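Local coordinates for mandelate racemase/muconate lactonizing enzyme-like protein (Roseovarius sp. TM1035, PDB 3RCY) that binds a magnesium ion and, as a member of the mandelate racemase/muconate lactonizing enzyme family, probably catalyses an isomerase-type reaction, at residues Leu188-Cys193 with Gln224-Tyr229; Gly218-Gly223 with Ala250-Ile255. All coordinates share one frame; numbering follows the deposited sequence.

Contact 1 (Leu188-Cys193 with Gln224-Tyr229); sequences LSVEFC and QAIEPY
Tyr229 lays its ring against the helix turn from Val190 to Cys193, meeting it from root to tip. CB of Tyr229 lies 3.7 Å from CB of Cys193. CG of Tyr229 is closer, 3.6 Å from the same Cys193 CB, and CD2 also lies against it at 3.7 Å. CD1 is near the carbonyl group of Cys193, whose carbon lies over one ring face with the backbone O of Val190. Further out, CE2 of Tyr229 comes within 4.0 Å of CG1 of Val190, and the Tyr229 OH ends 3.7 Å from that methyl. The side chains of Tyr229 and Val190 cross at about a right angle. Val190 divides its branches: CG1 stands anti to the backbone N (chi1 168°) and serves the tyrosine, whereas CG2 meets Ala225, 3.6 Å from its backbone O and also near its CB. Deeper in, CG2 of Ile226 touches both SG of Cys193 and CB of Ser189, 4.0 Å from each. Ser189 OG bonds Asp185 O, one turn back in its own helix. The contact thus packs helix 183-200 against the end of helix 216-226 and the 3-10 turn after it, with Phe208 of strand 205-208 touching Ser189, Cys193 and Ile226.

Contact 2 (Gly218-Gly223 with Ala250-Ile255); sequences GAIRLG and ARAVRI
Ile220 and Ala252 meet with the long branch of the isoleucine reaching to the alanine methyl. CD1 of Ile220 is 3.7 Å from CB of Ala252, and CG1 of Ile220 lies 3.9 Å from the same carbon, so the methyl rests along the outer part of the branch as well as at its end. CG2 is a little farther off, and all three carbons beyond CB of Ile220 thereby gather round one small group. Val253, the first residue to leave helical geometry after helix 243-252, points its CB toward the other helix and presses with a single methyl. Because chi1 of -56° sets CG1 anti to the carbonyl carbon, that Val253 methyl faces the backbone of the opposite helix, 3.9 Å from CA of Ile220 and 4.1 Å from CA of Gly223. Gly223 has no side chain, and the methyl lies directly against its CA; here the backbones are 5.9 Å apart, measured between CA of Gly223 and CA of Val253. Two residues on, Ile255 also turns toward the helix, and its CD1 ends 3.5 Å from the carbonyl O of Gly223. Tyr234 of strand 233-235 touches both Val253 and Ile255, and its hydroxyl is hydrogen-bonded to the backbone O of Ala219. Across the two segments themselves there is neither a hydrogen bond nor a salt bridge. Cohesion between them therefore depends on non-directional van der Waals packing, of methyls on methyls and of methyls on backbone, including one carbonyl O.

Followed from the N terminus, the chain passes its N-terminal strands and helices and the first strands of the barrel before it reaches helix 183-200, then strand 205-208, helix 216-226, strand 233-235 and helix 243-252. Contact 1 closes the span between the first two of these helices, and contact 2 the span between the second and third. The two spans cross, since 218-223 precedes 224-229 on the shared helix 216-226. Three consecutive helices around the parallel strands are thus joined in series. The contacts also touch directly: Ile226 CG1 packs on Ile255 CD1 at 3.7 Å, and Glu227 OE2 probably accepts a hydrogen bond from Arg254 N. That same carboxylate oxygen forms a salt bridge to Arg254 of a neighbouring subunit.

Contact 1 (Leu188-Cys193 with Gln224-Tyr229)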
ATOM      1  N   LEU A 188      34.565  14.647  -6.836  1.00 15.14           N
ATOM      2  CA  LEU A 188      35.492  14.518  -5.706  1.00 15.17           C
ATOM      3  C   LEU A 188      35.154  13.283  -4.864  1.00 14.59           C
ATOM      4  O   LEU A 188      36.050  12.571  -4.416  1.00 14.22           O
ATOM      5  CB  LEU A 188      35.512  15.767  -4.821  1.00 15.11           C
ATOM      6  CG  LEU A 188      36.652  15.806  -3.783  1.00 16.93           C
ATOM      7  CD1 LEU A 188      38.034  15.841  -4.456  1.00 15.52           C
ATOM      8  CD2 LEU A 188      36.499  16.981  -2.818  1.00 15.04           C
ATOM      9  N   SER A 189      33.858  13.042  -4.664  1.00 14.18           N
ATOM     10  CA  SER A 189      33.401  11.879  -3.911  1.00 14.27           C
ATOM     11  C   SER A 189      33.836  10.577  -4.582  1.00 14.78           C
ATOM     12  O   SER A 189      34.237   9.638  -3.903  1.00 14.65           O
ATOM     13  CB  SER A 189      31.880  11.898  -3.734  1.00 13.69           C
ATOM     14  OG  SER A 189      31.488  12.989  -2.922  1.00 12.25           O
ATOM     15  N   VAL A 190      33.740  10.537  -5.911  1.00 15.08           N
ATOM     16  CA  VAL A 190      34.199   9.394  -6.701  1.00 15.58           C
ATOM     17  C   VAL A 190      35.728   9.241  -6.577  1.00 15.76           C
ATOM     18  O   VAL A 190      36.233   8.137  -6.363  1.00 15.70           O
ATOM     19  CB  VAL A 190      33.754   9.525  -8.192  1.00 16.01           C
ATOM     20  CG1 VAL A 190      34.460   8.509  -9.078  1.00 14.92           C
ATOM     21  CG2 VAL A 190      32.222   9.381  -8.320  1.00 14.90           C
ATOM     22  N   GLU A 191      36.453  10.349  -6.704  1.00 16.11           N
ATOM     23  CA  GLU A 191      37.909  10.330  -6.549  1.00 16.35           C
ATOM     24  C   GLU A 191      38.348   9.795  -5.175  1.00 15.74           C
ATOM     25  O   GLU A 191      39.271   8.979  -5.090  1.00 15.93           O
ATOM     26  CB  GLU A 191      38.510  11.719  -6.804  1.00 17.15           C
ATOM     27  CG  GLU A 191      40.037  11.693  -6.915  1.00 23.67           C
ATOM     28  CD  GLU A 191      40.685  13.067  -6.861  1.00 18.86           C
ATOM     29  OE1 GLU A 191      39.961  14.085  -6.769  1.00 24.25           O
ATOM     30  OE2 GLU A 191      41.937  13.124  -6.907  1.00 24.50           O
ATOM     31  N   PHE A 192      37.699  10.266  -4.109  1.00 15.08           N
ATOM     32  CA  PHE A 192      37.951   9.762  -2.751  1.00 14.43           C
ATOM     33  C   PHE A 192      37.732   8.244  -2.655  1.00 14.39           C
ATOM     34  O   PHE A 192      38.610   7.520  -2.191  1.00 13.93           O
ATOM     35  CB  PHE A 192      37.053  10.466  -1.724  1.00 13.34           C
ATOM     36  CG  PHE A 192      37.697  11.651  -1.032  1.00 16.29           C
ATOM     37  CD1 PHE A 192      38.032  12.812  -1.743  1.00 13.07           C
ATOM     38  CD2 PHE A 192      37.914  11.626   0.346  1.00 13.04           C
ATOM     39  CE1 PHE A 192      38.599  13.912  -1.094  1.00 16.46           C
ATOM     40  CE2 PHE A 192      38.489  12.725   1.007  1.00 16.10           C
ATOM     41  CZ  PHE A 192      38.833  13.871   0.282  1.00 13.09           C
ATOM     42  N   CYS A 193      36.560   7.773  -3.086  1.00 14.48           N
ATOM     43  CA  CYS A 193      36.249   6.347  -3.019  1.00 14.81           C
ATOM     44  C   CYS A 193      37.248   5.520  -3.820  1.00 15.49           C
ATOM     45  O   CYS A 193      37.733   4.504  -3.333  1.00 15.26           O
ATOM     46  CB  CYS A 193      34.821   6.061  -3.497  1.00 14.12           C
ATOM     47  SG  CYS A 193      33.535   6.613  -2.357  1.00 16.01           S
ATOM     48  N   GLN A 224      24.427   7.052  -6.458  1.00 15.57           N
ATOM     49  CA  GLN A 224      24.627   6.174  -7.606  1.00 15.88           C
ATOM     50  C   GLN A 224      26.061   6.237  -8.162  1.00 15.81           C
ATOM     51  O   GLN A 224      26.590   5.231  -8.635  1.00 15.42           O
ATOM     52  CB  GLN A 224      23.565   6.423  -8.695  1.00 16.85           C
ATOM     53  CG  GLN A 224      23.729   7.704  -9.502  1.00 21.95           C
ATOM     54  CD  GLN A 224      22.545   7.952 -10.429  1.00 18.34           C
ATOM     55  OE1 GLN A 224      22.630   7.728 -11.640  1.00 22.17           O
ATOM     56  NE2 GLN A 224      21.428   8.394  -9.857  1.00 21.69           N
ATOM     57  N   ALA A 225      26.689   7.412  -8.055  1.00 15.53           N
ATOM     58  CA  ALA A 225      28.055   7.630  -8.537  1.00 15.73           C
ATOM     59  C   ALA A 225      29.116   6.858  -7.748  1.00 15.57           C
ATOM     60  O   ALA A 225      30.131   6.454  -8.306  1.00 15.58           O
ATOM     61  CB  ALA A 225      28.381   9.122  -8.544  1.00 15.48           C
ATOM     62  N   ILE A 226      28.875   6.647  -6.457  1.00 15.43           N
ATOM     63  CA  ILE A 226      29.863   5.998  -5.593  1.00 15.55           C
ATOM     64  C   ILE A 226      29.590   4.497  -5.393  1.00 15.37           C
ATOM     65  O   ILE A 226      30.405   3.792  -4.803  1.00 15.16           O
ATOM     66  CB  ILE A 226      30.014   6.735  -4.222  1.00 15.41           C
ATOM     67  CG1 ILE A 226      28.696   6.723  -3.436  1.00 18.73           C
ATOM     68  CG2 ILE A 226      30.517   8.175  -4.435  1.00 18.90           C
ATOM     69  CD1 ILE A 226      28.842   7.025  -1.934  1.00 14.60           C
ATOM     70  N   GLU A 227      28.450   4.019  -5.897  1.00 15.73           N
ATOM     71  CA  GLU A 227      28.120   2.576  -5.886  1.00 16.13           C
ATOM     72  C   GLU A 227      29.246   1.615  -6.321  1.00 16.74           C
ATOM     73  O   GLU A 227      29.435   0.587  -5.675  1.00 16.79           O
ATOM     74  CB  GLU A 227      26.851   2.287  -6.698  1.00 16.10           C
ATOM     75  CG  GLU A 227      25.576   2.577  -5.923  1.00 16.49           C
ATOM     76  CD  GLU A 227      24.326   2.562  -6.781  1.00 16.16           C
ATOM     77  OE1 GLU A 227      24.355   2.064  -7.930  1.00 16.64           O
ATOM     78  OE2 GLU A 227      23.293   3.036  -6.275  1.00 16.93           O
ATOM     79  N   PRO A 228      29.989   1.939  -7.408  1.00 17.11           N
ATOM     80  CA  PRO A 228      31.015   0.987  -7.878  1.00 17.53           C
ATOM     81  C   PRO A 228      32.139   0.669  -6.880  1.00 17.09           C
ATOM     82  O   PRO A 228      32.871  -0.300  -7.084  1.00 17.29           O
ATOM     83  CB  PRO A 228      31.597   1.678  -9.122  1.00 17.46           C
ATOM     84  CG  PRO A 228      30.514   2.606  -9.574  1.00 20.57           C
ATOM     85  CD  PRO A 228      29.895   3.106  -8.305  1.00 16.95           C
ATOM     86  N   TYR A 229      32.269   1.460  -5.814  1.00 16.16           N
ATOM     87  CA  TYR A 229      33.369   1.274  -4.862  1.00 16.04           C
ATOM     88  C   TYR A 229      32.947   0.460  -3.652  1.00 16.36           C
ATOM     89  O   TYR A 229      33.725   0.279  -2.704  1.00 16.48           O
ATOM     90  CB  TYR A 229      34.011   2.629  -4.512  1.00 15.75           C
ATOM     91  CG  TYR A 229      34.419   3.293  -5.792  1.00 19.97           C
ATOM     92  CD1 TYR A 229      35.598   2.916  -6.447  1.00 16.16           C
ATOM     93  CD2 TYR A 229      33.574   4.207  -6.419  1.00 15.82           C
ATOM     94  CE1 TYR A 229      35.946   3.484  -7.672  1.00 20.72           C
ATOM     95  CE2 TYR A 229      33.915   4.778  -7.631  1.00 20.46           C
ATOM     96  CZ  TYR A 229      35.099   4.412  -8.249  1.00 16.43           C
ATOM     97  OH  TYR A 229      35.420   4.981  -9.455  1.00 21.53           O
TER

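Contact 2 (Gly218-Gly223 with Ala250-Ile255)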
ATOM      1  N   GLY A 218      19.366  14.949  -4.909  1.00 13.56           N
ATOM      2  CA  GLY A 218      20.812  15.109  -4.810  1.00 13.11           C
ATOM      3  C   GLY A 218      21.508  13.912  -4.204  1.00 12.95           C
ATOM      4  O   GLY A 218      22.555  13.484  -4.702  1.00 12.92           O
ATOM      5  N   ALA A 219      20.917  13.362  -3.143  1.00 12.83           N
ATOM      6  CA  ALA A 219      21.463  12.190  -2.455  1.00 12.85           C
ATOM      7  C   ALA A 219      21.488  10.963  -3.353  1.00 13.39           C
ATOM      8  O   ALA A 219      22.408  10.146  -3.273  1.00 13.63           O
ATOM      9  CB  ALA A 219      20.668  11.891  -1.190  1.00 12.35           C
ATOM     10  N   ILE A 220      20.469  10.836  -4.200  1.00 13.32           N
ATOM     11  CA  ILE A 220      20.394   9.741  -5.170  1.00 12.96           C
ATOM     12  C   ILE A 220      21.445   9.891  -6.281  1.00 13.32           C
ATOM     13  O   ILE A 220      22.115   8.919  -6.627  1.00 13.29           O
ATOM     14  CB  ILE A 220      18.958   9.571  -5.732  1.00 12.94           C
ATOM     15  CG1 ILE A 220      18.014   9.108  -4.603  1.00 11.97           C
ATOM     16  CG2 ILE A 220      18.928   8.564  -6.908  1.00 12.49           C
ATOM     17  CD1 ILE A 220      16.526   9.327  -4.886  1.00 13.09           C
ATOM     18  N   ARG A 221      21.606  11.101  -6.819  1.00 13.55           N
ATOM     19  CA  ARG A 221      22.641  11.338  -7.835  1.00 14.00           C
ATOM     20  C   ARG A 221      24.056  11.070  -7.300  1.00 14.36           C
ATOM     21  O   ARG A 221      24.879  10.472  -7.993  1.00 14.40           O
ATOM     22  CB  ARG A 221      22.544  12.746  -8.408  1.00 14.05           C
ATOM     23  CG  ARG A 221      21.279  12.989  -9.232  1.00 12.88           C
ATOM     24  CD  ARG A 221      21.360  14.310  -9.993  1.00 14.11           C
ATOM     25  NE  ARG A 221      22.595  14.411 -10.765  1.00 13.23           N
ATOM     26  CZ  ARG A 221      23.488  15.392 -10.660  1.00 14.45           C
ATOM     27  NH1 ARG A 221      23.291  16.415  -9.822  1.00 12.92           N
ATOM     28  NH2 ARG A 221      24.576  15.357 -11.417  1.00 12.76           N
ATOM     29  N   LEU A 222      24.329  11.498  -6.069  1.00 14.43           N
ATOM     30  CA  LEU A 222      25.646  11.258  -5.469  1.00 14.89           C
ATOM     31  C   LEU A 222      25.831   9.782  -5.128  1.00 14.48           C
ATOM     32  O   LEU A 222      26.881   9.188  -5.412  1.00 14.06           O
ATOM     33  CB  LEU A 222      25.871  12.134  -4.229  1.00 14.87           C
ATOM     34  CG  LEU A 222      27.154  11.846  -3.433  1.00 18.16           C
ATOM     35  CD1 LEU A 222      28.388  12.275  -4.210  1.00 15.35           C
ATOM     36  CD2 LEU A 222      27.113  12.544  -2.089  1.00 15.38           C
ATOM     37  N   GLY A 223      24.802   9.200  -4.524  1.00 14.76           N
ATOM     38  CA  GLY A 223      24.798   7.786  -4.166  1.00 15.00           C
ATOM     39  C   GLY A 223      25.125   6.873  -5.333  1.00 15.57           C
ATOM     40  O   GLY A 223      26.002   6.019  -5.222  1.00 15.43           O
ATOM     41  N   ALA A 250      17.056   5.361   0.264  1.00 12.94           N
ATOM     42  CA  ALA A 250      17.379   3.969   0.559  1.00 13.73           C
ATOM     43  C   ALA A 250      16.919   3.007  -0.543  1.00 14.04           C
ATOM     44  O   ALA A 250      17.649   2.087  -0.900  1.00 13.94           O
ATOM     45  CB  ALA A 250      16.811   3.557   1.917  1.00 14.03           C
ATOM     46  N   ARG A 251      15.722   3.239  -1.085  1.00 14.56           N
ATOM     47  CA  ARG A 251      15.179   2.385  -2.156  1.00 15.96           C
ATOM     48  C   ARG A 251      15.865   2.603  -3.509  1.00 15.83           C
ATOM     49  O   ARG A 251      15.884   1.702  -4.346  1.00 15.90           O
ATOM     50  CB  ARG A 251      13.670   2.616  -2.321  1.00 17.47           C
ATOM     51  CG  ARG A 251      12.813   2.089  -1.167  1.00 23.72           C
ATOM     52  CD  ARG A 251      11.325   2.129  -1.516  1.00 19.99           C
ATOM     53  NE  ARG A 251      10.812   3.490  -1.691  1.00 24.07           N
ATOM     54  CZ  ARG A 251      10.317   4.239  -0.704  1.00 21.23           C
ATOM     55  NH1 ARG A 251      10.281   3.771   0.544  1.00 24.15           N
ATOM     56  NH2 ARG A 251       9.866   5.460  -0.959  1.00 24.04           N
ATOM     57  N   ALA A 252      16.415   3.800  -3.713  1.00 15.17           N
ATOM     58  CA  ALA A 252      16.966   4.202  -5.010  1.00 15.87           C
ATOM     59  C   ALA A 252      18.491   4.093  -5.134  1.00 16.44           C
ATOM     60  O   ALA A 252      19.029   4.261  -6.226  1.00 17.35           O
ATOM     61  CB  ALA A 252      16.508   5.626  -5.363  1.00 15.42           C
ATOM     62  N   VAL A 253      19.183   3.822  -4.033  1.00 15.90           N
ATOM     63  CA  VAL A 253      20.638   3.612  -4.086  1.00 16.63           C
ATOM     64  C   VAL A 253      20.982   2.196  -3.594  1.00 17.41           C
ATOM     65  O   VAL A 253      20.284   1.650  -2.742  1.00 17.57           O
ATOM     66  CB  VAL A 253      21.428   4.708  -3.303  1.00 16.54           C
ATOM     67  CG1 VAL A 253      21.082   6.121  -3.822  1.00 18.56           C
ATOM     68  CG2 VAL A 253      21.171   4.606  -1.803  1.00 19.40           C
ATOM     69  N   ARG A 254      22.041   1.602  -4.138  1.00 18.17           N
ATOM     70  CA  ARG A 254      22.367   0.195  -3.836  1.00 19.13           C
ATOM     71  C   ARG A 254      23.261   0.037  -2.592  1.00 19.17           C
ATOM     72  O   ARG A 254      23.707  -1.074  -2.260  1.00 21.09           O
ATOM     73  CB  ARG A 254      22.986  -0.498  -5.061  1.00 20.19           C
ATOM     74  CG  ARG A 254      22.197  -0.308  -6.366  1.00 22.07           C
ATOM     75  CD  ARG A 254      22.512  -1.412  -7.372  1.00 21.75           C
ATOM     76  NE  ARG A 254      21.836  -2.652  -6.987  1.00 21.80           N
ATOM     77  CZ  ARG A 254      21.978  -3.825  -7.596  1.00 22.31           C
ATOM     78  NH1 ARG A 254      22.787  -3.949  -8.642  1.00 21.98           N
ATOM     79  NH2 ARG A 254      21.297  -4.880  -7.153  1.00 22.00           N
ATOM     80  N   ILE A 255      23.476   1.147  -1.893  1.00 16.68           N
ATOM     81  CA  ILE A 255      24.299   1.219  -0.686  1.00 15.09           C
ATOM     82  C   ILE A 255      23.391   1.279   0.551  1.00 14.00           C
ATOM     83  O   ILE A 255      22.393   1.995   0.539  1.00 13.72           O
ATOM     84  CB  ILE A 255      25.155   2.518  -0.694  1.00 14.75           C
ATOM     85  CG1 ILE A 255      25.820   2.737  -2.059  1.00  9.05           C
ATOM     86  CG2 ILE A 255      26.196   2.524   0.440  1.00  8.16           C
ATOM     87  CD1 ILE A 255      26.266   4.202  -2.294  1.00 15.29           C
TER